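Local coordinates for aspartate--tRNA(Asp/Asn) ligase (Sulfolobus tokodaii, PDB 1WYD), which probably charges both tRNA(Asp) and tRNA(Asn) with aspartate, first activating the amino acid with ATP and then transferring it to the acceptor end of the tRNA, at residues Y191-A196 with S357-K362; I319-S324 with K332-N337; D325-Y330 with S341-L346. All blocks are in the same frame, centred on the assembly; numbering follows the deposited sequence.

Contact 1: Y191-A196 with S357-K362; sequences YKELMA and STRNHK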
loop_
_atom_site.group_PDB
_atom_site.type_symbol
_atom_site.label_atom_id
_atom_site.label_comp_id
_atom_site.label_asym_id
_atom_site.label_seq_id
_atom_site.Cartn_x
_atom_site.Cartn_y
_atom_site.Cartn_z
ATOM N N TYR B 191 -5.141 -13.514 7.539
ATOM C CA TYR B 191 -4.919 -13.616 6.102
ATOM C C TYR B 191 -3.445 -13.701 5.719
ATOM O O TYR B 191 -3.101 -14.429 4.771
ATOM C CB TYR B 191 -5.653 -12.514 5.374
ATOM C CG TYR B 191 -7.177 -12.691 5.500
ATOM C CD1 TYR B 191 -7.897 -12.014 6.494
ATOM C CD2 TYR B 191 -7.874 -13.571 4.666
ATOM C CE1 TYR B 191 -9.290 -12.176 6.633
ATOM C CE2 TYR B 191 -9.259 -13.748 4.795
ATOM C CZ TYR B 191 -9.957 -13.047 5.789
ATOM O OH TYR B 191 -11.320 -13.208 5.943
ATOM N N LYS B 192 -2.584 -13.011 6.464
ATOM C CA LYS B 192 -1.164 -12.990 6.132
ATOM C C LYS B 192 -0.533 -14.301 6.570
ATOM O O LYS B 192 0.366 -14.812 5.910
ATOM C CB LYS B 192 -0.452 -11.749 6.715
ATOM C CG LYS B 192 -0.385 -11.698 8.208
ATOM C CD LYS B 192 0.141 -10.368 8.711
ATOM C CE LYS B 192 0.462 -10.492 10.210
ATOM N NZ LYS B 192 0.979 -9.270 10.830
ATOM N N GLU B 193 -1.055 -14.888 7.647
ATOM C CA GLU B 193 -0.639 -16.236 8.035
ATOM C C GLU B 193 -0.979 -17.192 6.918
ATOM O O GLU B 193 -0.143 -18.001 6.516
ATOM C CB GLU B 193 -1.312 -16.679 9.326
ATOM C CG GLU B 193 -0.980 -15.797 10.523
ATOM C CD GLU B 193 -1.263 -16.477 11.855
ATOM O OE1 GLU B 193 -0.879 -17.659 12.031
ATOM O OE2 GLU B 193 -1.837 -15.815 12.753
ATOM N N LEU B 194 -2.207 -17.074 6.408
ATOM C CA LEU B 194 -2.685 -17.904 5.321
ATOM C C LEU B 194 -1.798 -17.790 4.095
ATOM O O LEU B 194 -1.449 -18.814 3.483
ATOM C CB LEU B 194 -4.140 -17.537 4.925
ATOM C CG LEU B 194 -5.230 -17.839 5.970
ATOM C CD1 LEU B 194 -6.591 -17.837 5.320
ATOM C CD2 LEU B 194 -4.989 -19.152 6.713
ATOM N N MET B 195 -1.495 -16.550 3.714
ATOM C CA MET B 195 -0.692 -16.286 2.534
ATOM C C MET B 195 0.756 -16.668 2.800
ATOM O O MET B 195 1.481 -16.966 1.863
ATOM C CB MET B 195 -0.755 -14.818 2.119
ATOM C CG MET B 195 -2.114 -14.358 1.681
ATOM S SD MET B 195 -2.610 -15.114 0.176
ATOM C CE MET B 195 -1.648 -14.190 -0.974
ATOM N N ALA B 196 1.180 -16.661 4.064
ATOM C CA ALA B 196 2.491 -17.214 4.377
ATOM C C ALA B 196 2.445 -18.731 4.157
ATOM O O ALA B 196 3.486 -19.371 3.885
ATOM C CB ALA B 196 2.878 -16.887 5.786
ATOM N N SER B 357 5.246 -12.157 16.987
ATOM C CA SER B 357 5.469 -13.436 17.680
ATOM C C SER B 357 5.713 -14.637 16.778
ATOM O O SER B 357 5.688 -14.545 15.564
ATOM C CB SER B 357 4.273 -13.772 18.563
ATOM O OG SER B 357 3.166 -14.168 17.755
ATOM N N THR B 358 5.955 -15.773 17.415
ATOM C CA THR B 358 5.954 -17.039 16.744
ATOM C C THR B 358 4.526 -17.494 16.890
ATOM O O THR B 358 3.934 -17.332 17.948
ATOM C CB THR B 358 6.864 -18.027 17.473
ATOM O OG1 THR B 358 8.154 -17.438 17.657
ATOM C CG2 THR B 358 7.119 -19.252 16.586
ATOM N N ARG B 359 3.977 -18.088 15.842
ATOM C CA ARG B 359 2.560 -18.435 15.886
ATOM C C ARG B 359 2.400 -19.923 16.153
ATOM O O ARG B 359 3.342 -20.697 15.999
ATOM C CB ARG B 359 1.873 -18.060 14.583
ATOM C CG ARG B 359 2.429 -16.802 13.933
ATOM C CD ARG B 359 2.247 -15.512 14.730
ATOM N NE ARG B 359 2.283 -14.370 13.831
ATOM C CZ ARG B 359 2.256 -13.098 14.205
ATOM N NH1 ARG B 359 2.212 -12.776 15.487
ATOM N NH2 ARG B 359 2.293 -12.137 13.285
ATOM N N ASN B 360 1.200 -20.325 16.540
ATOM C CA ASN B 360 0.845 -21.730 16.520
ATOM C C ASN B 360 0.608 -22.221 15.093
ATOM O O ASN B 360 0.405 -21.417 14.206
ATOM C CB ASN B 360 -0.361 -21.974 17.426
ATOM C CG ASN B 360 -0.050 -21.709 18.886
ATOM O OD1 ASN B 360 -0.894 -21.159 19.623
ATOM N ND2 ASN B 360 1.169 -22.073 19.318
ATOM N N HIS B 361 0.678 -23.532 14.870
ATOM C CA HIS B 361 0.461 -24.104 13.534
ATOM C C HIS B 361 -0.241 -25.453 13.558
ATOM O O HIS B 361 -0.525 -26.028 12.499
ATOM C CB HIS B 361 1.760 -24.180 12.696
ATOM C CG HIS B 361 2.759 -25.181 13.192
ATOM N ND1 HIS B 361 2.697 -26.520 12.864
ATOM C CD2 HIS B 361 3.863 -25.037 13.967
ATOM C CE1 HIS B 361 3.704 -27.158 13.436
ATOM N NE2 HIS B 361 4.424 -26.283 14.113
ATOM N N LYS B 362 -0.546 -25.947 14.748
ATOM C CA LYS B 362 -1.390 -27.127 14.884
ATOM C C LYS B 362 -2.773 -26.708 15.383
ATOM O O LYS B 362 -2.897 -25.850 16.259
ATOM C CB LYS B 362 -0.768 -28.156 15.844
ATOM C CG LYS B 362 0.518 -28.864 15.359
ATOM C CD LYS B 362 1.500 -29.109 16.532
ATOM C CE LYS B 362 2.848 -29.778 16.120
ATOM N NZ LYS B 362 2.791 -30.561 14.839
HETATM O O HOH W 1 1.370 -9.561 13.857
#

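Contact 2: I319-S324 with K332-N337; sequences IVDWPS and KSKSEN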
loop_
_atom_site.group_PDB
_atom_site.type_symbol
_atom_site.label_atom_id
_atom_site.label_comp_id
_atom_site.label_asym_id
_atom_site.label_seq_id
_atom_site.Cartn_x
_atom_site.Cartn_y
_atom_site.Cartn_z
ATOM N N ILE B 319 10.763 -5.589 24.219
ATOM C CA ILE B 319 10.311 -6.389 25.346
ATOM C C ILE B 319 9.777 -7.752 24.868
ATOM O O ILE B 319 8.635 -7.862 24.372
ATOM C CB ILE B 319 9.272 -5.689 26.197
ATOM C CG1 ILE B 319 9.778 -4.343 26.694
ATOM C CG2 ILE B 319 8.958 -6.573 27.397
ATOM C CD1 ILE B 319 8.775 -3.667 27.636
ATOM N N VAL B 320 10.601 -8.778 25.082
ATOM C CA VAL B 320 10.370 -10.152 24.631
ATOM C C VAL B 320 9.783 -11.090 25.700
ATOM O O VAL B 320 9.759 -10.781 26.895
ATOM C CB VAL B 320 11.680 -10.769 24.050
ATOM C CG1 VAL B 320 12.267 -9.876 22.979
ATOM C CG2 VAL B 320 12.678 -11.015 25.129
ATOM N N ASP B 321 9.323 -12.250 25.258
ATOM C CA ASP B 321 8.858 -13.291 26.155
ATOM C C ASP B 321 7.750 -12.839 27.152
ATOM O O ASP B 321 7.866 -13.086 28.359
ATOM C CB ASP B 321 10.059 -13.973 26.874
ATOM C CG ASP B 321 11.073 -14.606 25.888
ATOM O OD1 ASP B 321 12.193 -14.979 26.292
ATOM O OD2 ASP B 321 10.837 -14.789 24.680
ATOM N N TRP B 322 6.668 -12.225 26.658
ATOM C CA TRP B 322 5.500 -11.908 27.528
ATOM C C TRP B 322 4.744 -13.155 28.098
ATOM O O TRP B 322 4.891 -14.264 27.569
ATOM C CB TRP B 322 4.508 -10.984 26.784
ATOM C CG TRP B 322 5.069 -9.613 26.455
ATOM C CD1 TRP B 322 5.995 -9.326 25.510
ATOM C CD2 TRP B 322 4.730 -8.361 27.076
ATOM N NE1 TRP B 322 6.266 -7.980 25.500
ATOM C CE2 TRP B 322 5.509 -7.362 26.455
ATOM C CE3 TRP B 322 3.847 -7.982 28.105
ATOM C CZ2 TRP B 322 5.433 -6.007 26.808
ATOM C CZ3 TRP B 322 3.768 -6.634 28.464
ATOM C CH2 TRP B 322 4.562 -5.657 27.808
ATOM N N PRO B 323 3.940 -12.996 29.163
ATOM C CA PRO B 323 3.018 -14.072 29.582
ATOM C C PRO B 323 2.024 -14.473 28.498
ATOM O O PRO B 323 1.427 -13.603 27.840
ATOM C CB PRO B 323 2.264 -13.476 30.776
ATOM C CG PRO B 323 2.605 -12.026 30.790
ATOM C CD PRO B 323 3.880 -11.842 30.074
ATOM N N SER B 324 1.866 -15.782 28.328
ATOM C CA SER B 324 0.980 -16.363 27.333
ATOM C C SER B 324 -0.423 -15.875 27.551
ATOM O O SER B 324 -1.200 -15.731 26.624
ATOM C CB SER B 324 0.982 -17.885 27.460
ATOM O OG SER B 324 2.311 -18.375 27.501
ATOM N N LYS B 332 2.512 -18.743 19.799
ATOM C CA LYS B 332 3.161 -19.947 20.357
ATOM C C LYS B 332 3.678 -19.688 21.778
ATOM O O LYS B 332 4.211 -18.618 22.060
ATOM C CB LYS B 332 4.292 -20.428 19.450
ATOM C CG LYS B 332 5.010 -21.673 19.946
ATOM C CD LYS B 332 5.442 -22.600 18.805
ATOM C CE LYS B 332 6.557 -23.561 19.281
ATOM N NZ LYS B 332 7.469 -23.957 18.161
ATOM N N SER B 333 3.448 -20.642 22.680
ATOM C CA SER B 333 3.919 -20.537 24.065
ATOM C C SER B 333 5.349 -21.035 24.109
ATOM O O SER B 333 5.809 -21.675 23.172
ATOM C CB SER B 333 3.064 -21.402 24.976
ATOM O OG SER B 333 1.728 -20.931 25.016
ATOM N N LYS B 334 6.067 -20.733 25.181
ATOM C CA LYS B 334 7.437 -21.227 25.295
ATOM C C LYS B 334 7.377 -22.690 25.727
ATOM O O LYS B 334 6.521 -23.071 26.535
ATOM C CB LYS B 334 8.279 -20.370 26.253
ATOM C CG LYS B 334 8.571 -18.973 25.730
ATOM C CD LYS B 334 9.710 -18.304 26.458
ATOM C CE LYS B 334 10.986 -18.326 25.594
ATOM N NZ LYS B 334 12.191 -17.923 26.353
ATOM N N SER B 335 8.258 -23.498 25.139
ATOM C CA SER B 335 8.342 -24.942 25.377
ATOM C C SER B 335 8.858 -25.232 26.787
ATOM O O SER B 335 8.288 -26.063 27.500
ATOM C CB SER B 335 9.240 -25.606 24.310
ATOM N N GLU B 336 9.923 -24.519 27.175
ATOM C CA GLU B 336 10.506 -24.593 28.526
ATOM C C GLU B 336 9.660 -23.939 29.652
ATOM O O GLU B 336 9.970 -24.130 30.837
ATOM C CB GLU B 336 11.940 -24.045 28.526
ATOM N N ASN B 337 8.608 -23.193 29.290
ATOM C CA ASN B 337 7.617 -22.672 30.248
ATOM C C ASN B 337 6.320 -22.181 29.571
ATOM O O ASN B 337 6.300 -21.136 28.904
ATOM C CB ASN B 337 8.208 -21.563 31.150
ATOM C CG ASN B 337 7.211 -21.070 32.224
ATOM O OD1 ASN B 337 7.126 -19.875 32.514
ATOM N ND2 ASN B 337 6.469 -22.002 32.824
#

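Contact 3: D325-Y330 with S341-L346; sequences DARPFY and SESFDL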
loop_
_atom_site.group_PDB
_atom_site.type_symbol
_atom_site.label_atom_id
_atom_site.label_comp_id
_atom_site.label_asym_id
_atom_site.label_seq_id
_atom_site.Cartn_x
_atom_site.Cartn_y
_atom_site.Cartn_z
ATOM N N ASP B 325 -0.732 -15.602 28.804
ATOM C CA ASP B 325 -2.076 -15.270 29.226
ATOM C C ASP B 325 -2.476 -13.859 28.767
ATOM O O ASP B 325 -3.653 -13.518 28.773
ATOM C CB ASP B 325 -2.150 -15.466 30.757
ATOM C CG ASP B 325 -1.289 -16.695 31.242
ATOM O OD1 ASP B 325 -0.010 -16.672 31.156
ATOM O OD2 ASP B 325 -1.826 -17.739 31.706
ATOM N N ALA B 326 -1.495 -13.058 28.346
ATOM C CA ALA B 326 -1.729 -11.691 27.875
ATOM C C ALA B 326 -1.553 -11.503 26.340
ATOM O O ALA B 326 -1.526 -10.388 25.848
ATOM C CB ALA B 326 -0.818 -10.723 28.630
ATOM N N ARG B 327 -1.423 -12.599 25.605
ATOM C CA ARG B 327 -1.141 -12.550 24.175
ATOM C C ARG B 327 -2.190 -13.403 23.472
ATOM O O ARG B 327 -2.755 -14.272 24.103
ATOM C CB ARG B 327 0.271 -13.071 23.911
ATOM C CG ARG B 327 1.364 -12.153 24.483
ATOM C CD ARG B 327 1.977 -11.289 23.423
ATOM N NE ARG B 327 2.317 -9.963 23.885
ATOM C CZ ARG B 327 2.967 -9.061 23.154
ATOM N NH1 ARG B 327 3.325 -9.313 21.895
ATOM N NH2 ARG B 327 3.244 -7.890 23.700
ATOM N N PRO B 328 -2.485 -13.142 22.192
ATOM C CA PRO B 328 -3.507 -13.904 21.463
ATOM C C PRO B 328 -3.361 -15.422 21.518
ATOM O O PRO B 328 -2.296 -15.948 21.842
ATOM C CB PRO B 328 -3.334 -13.401 20.039
ATOM C CG PRO B 328 -2.960 -11.993 20.241
ATOM C CD PRO B 328 -1.937 -12.058 21.357
ATOM N N PHE B 329 -4.446 -16.114 21.194
ATOM C CA PHE B 329 -4.451 -17.574 21.096
ATOM C C PHE B 329 -3.541 -18.061 19.970
ATOM O O PHE B 329 -3.164 -19.231 19.932
ATOM C CB PHE B 329 -5.880 -18.064 20.824
ATOM C CG PHE B 329 -6.363 -17.783 19.410
ATOM C CD1 PHE B 329 -6.310 -18.777 18.427
ATOM C CD2 PHE B 329 -6.880 -16.537 19.062
ATOM C CE1 PHE B 329 -6.752 -18.526 17.104
ATOM C CE2 PHE B 329 -7.331 -16.277 17.740
ATOM C CZ PHE B 329 -7.267 -17.279 16.764
ATOM N N TYR B 330 -3.244 -17.192 19.012
ATOM C CA TYR B 330 -2.495 -17.621 17.837
ATOM C C TYR B 330 -0.980 -17.564 18.083
ATOM O O TYR B 330 -0.202 -17.944 17.213
ATOM C CB TYR B 330 -2.913 -16.860 16.533
ATOM C CG TYR B 330 -2.939 -15.342 16.636
ATOM C CD1 TYR B 330 -1.775 -14.616 16.640
ATOM C CD2 TYR B 330 -4.147 -14.645 16.707
ATOM C CE1 TYR B 330 -1.779 -13.235 16.732
ATOM C CE2 TYR B 330 -4.171 -13.248 16.795
ATOM C CZ TYR B 330 -2.970 -12.558 16.812
ATOM O OH TYR B 330 -2.956 -11.187 16.911
ATOM N N SER B 341 5.476 -16.593 26.555
ATOM C CA SER B 341 5.149 -16.737 25.141
ATOM C C SER B 341 6.259 -16.246 24.260
ATOM O O SER B 341 7.054 -15.405 24.658
ATOM C CB SER B 341 3.854 -16.006 24.826
ATOM O OG SER B 341 4.023 -14.622 25.028
ATOM N N GLU B 342 6.323 -16.783 23.058
ATOM C CA GLU B 342 7.344 -16.380 22.116
ATOM C C GLU B 342 6.907 -15.091 21.396
ATOM O O GLU B 342 6.633 -15.085 20.209
ATOM C CB GLU B 342 7.673 -17.518 21.145
ATOM C CG GLU B 342 8.581 -18.604 21.727
ATOM C CD GLU B 342 9.102 -19.624 20.698
ATOM O OE1 GLU B 342 9.257 -19.303 19.483
ATOM O OE2 GLU B 342 9.365 -20.769 21.114
ATOM N N SER B 343 6.887 -13.990 22.136
ATOM C CA SER B 343 6.399 -12.727 21.618
ATOM C C SER B 343 7.345 -11.615 21.924
ATOM O O SER B 343 8.223 -11.765 22.759
ATOM C CB SER B 343 5.068 -12.396 22.254
ATOM O OG SER B 343 5.188 -12.466 23.666
ATOM N N PHE B 344 7.158 -10.489 21.227
ATOM C CA PHE B 344 7.929 -9.277 21.487
ATOM C C PHE B 344 7.124 -8.022 21.229
ATOM O O PHE B 344 6.268 -8.003 20.366
ATOM C CB PHE B 344 9.204 -9.263 20.649
ATOM C CG PHE B 344 8.985 -9.021 19.175
ATOM C CD1 PHE B 344 8.692 -10.073 18.322
ATOM C CD2 PHE B 344 9.097 -7.745 18.644
ATOM C CE1 PHE B 344 8.488 -9.869 16.965
ATOM C CE2 PHE B 344 8.907 -7.521 17.284
ATOM C CZ PHE B 344 8.598 -8.596 16.441
ATOM N N ASP B 345 7.407 -6.972 21.984
ATOM C CA ASP B 345 7.083 -5.611 21.558
ATOM C C ASP B 345 8.386 -4.887 21.253
ATOM O O ASP B 345 9.389 -5.121 21.932
ATOM C CB ASP B 345 6.318 -4.861 22.644
ATOM C CG ASP B 345 4.959 -5.480 22.925
ATOM O OD1 ASP B 345 4.669 -6.544 22.369
ATOM O OD2 ASP B 345 4.128 -5.009 23.711
ATOM N N LEU B 346 8.387 -4.036 20.225
ATOM C CA LEU B 346 9.479 -3.084 20.068
ATOM C C LEU B 346 9.044 -1.722 20.557
ATOM O O LEU B 346 8.092 -1.137 20.018
ATOM C CB LEU B 346 9.992 -2.980 18.624
ATOM C CG LEU B 346 11.165 -1.994 18.421
ATOM C CD1 LEU B 346 12.467 -2.411 19.213
ATOM C CD2 LEU B 346 11.492 -1.790 16.979
#

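Contact 1: Y191-A196 with S357-K362
In the predicted L-aspartate pocket of this class II synthetase, two residues of helix 189-199 meet R359 of the segment 357-362: E193 points at it and the end of K192 reaches it, with all three side chains buried. R359 is itself a predicted ligand of the amino acid. E193 lays a carboxylate oxygen against the aliphatic root of the arginine: E193 OE1 is 3.8 Å from R359 CB. Although the carboxylate and guanidinium planes are only 26° apart, no salt bridge forms. E193 OE2 is 4.5 Å from R359 NE and stands off the guanidinium plane, so the attraction is one of charge alone. H394 and Q189 instead hold OE1 and OE2, so this carboxylate is tied down independently of the arginine. The K192 chain, extended beyond CG, crosses R359 at about a right angle and puts K192 CE 3.9 Å from R359 NH2. The chain of R359 bends at chi2 (-64°), and its NH1 gives a hydrogen bond of 2.8 Å to S357 OG, tilted 21° out of the guanidinium plane. Long basic side chains suit this place because they can reach acids on strand 222-231: D227 pairs with K192 and E229 with R359, balancing the charge. One water accepts from K192 NZ at 3.1 Å and from R359 NH2 at 2.8 Å, and probably eases the closeness of these two cationic nitrogens, 4.0 Å apart.

Contact 2: I319-S324 with K332-N337
D321 turns its CG beside its own backbone N (chi1 -59°), while K334 bends its otherwise extended chain at chi3 (104°), and the two side chains cross at about a right angle to meet in a salt bridge. K334 NZ lies 2.9 Å from D321 OD1 and reaches it from above the carboxylate plane, 65° out of it. The methylene next to the ammonium group also rests on the carboxylate, with K334 CE 3.7 Å from D321 OD2. That second oxygen is hydrogen-bonded to Y235 OH, so each branch of the buried aspartate has a partner of its own. With an alanine here, the K334 ammonium group is likely to lose its counter-charge and the Y235 hydroxyl its partner. Farther along, S324 and S333 bring their hydroxyls alongside, S324 OG being 3.6 Å from S333 OG, too long for a bond; S324 OG is instead hydrogen-bonded to P338 O. Small serines suit this close passage of two chains. W322 folds back on the strand, its NE1 donating to I319 O at 2.6 Å from above the carbonyl plane. Lysine is long enough to reach from a partly exposed loop to a buried acid, and the ion pair ties K334 to the residue that follows strand 316-320, while Y235 is likely to keep the carboxylate in orientation.

Contact 3: D325-Y330 with S341-L346
R327, just past a short 3-10 segment, runs beside S341 at a distance of 7.6 Å between their CA atoms, where the chain makes an inverse gamma turn centred on E342 and enters strand 343-348. This strand belongs to the central, largely antiparallel sheet of the class II catalytic domain, and R327 reaches along it from the loop that precedes it. Bends at chi2 (-101°) and chi3 (144°) lead the arginine over the two serines to D345. Its aliphatic part does the first touching: R327 CG is 3.7 Å from S341 OG, and R327 CD comes within 3.4 Å of S343 OG. Serine fits both positions, being too short to block the passage and able to bond to its neighbours. S343 OG donates to S341 OG at 2.8 Å, and S341 OG in turn is hydrogen-bonded to W322 O, so the pair of hydroxyls is tied to the loop after strand 316-320. W322 also forms a cation-pi contact with R327. At the far end R327 and D345 approach from opposite directions in a salt bridge, their flat groups turned 38° apart, with the carboxylate carbon at the edge of the guanidinium and in its plane. The modelled separation of R327 NH2 and D345 OD1, 2.4 Å, is very short and its exact value doubtful; R327 NH1 adds a weak bond to the same oxygen. The arginine's charge probably eases the closeness of D345 OD2 to E352, a predicted magnesium ligand, and also the meeting of two acceptors: F344 O stands 2.9 Å from D345 OD1, with R327 NH1 3.6 Å from F344 O.

In the fold
All three contacts reach the same catalytic sheet, in which strands 316-320, 343-348 and 351-358 are neighbours. Contacts 2 and 3 have centres about 7 Å apart and share a strand pairing, with a probable hydrogen bond of 2.7 Å from I319 N to D345 O. Contact 1 lies about 13 Å from contact 3 and about 17 Å from contact 2, centre to centre. Probable hydrogen bonds join it to contact 3 (N360 N to Y330 O, 2.8 Å) and to contact 2 (K332 N to T358 O, 2.7 Å). S355, predicted to bind both aspartate and magnesium, has its side chain about 7 Å from that of R359 and about 4 Å from that of D345; E352 is nearer still to D345, about 3 Å between side chains.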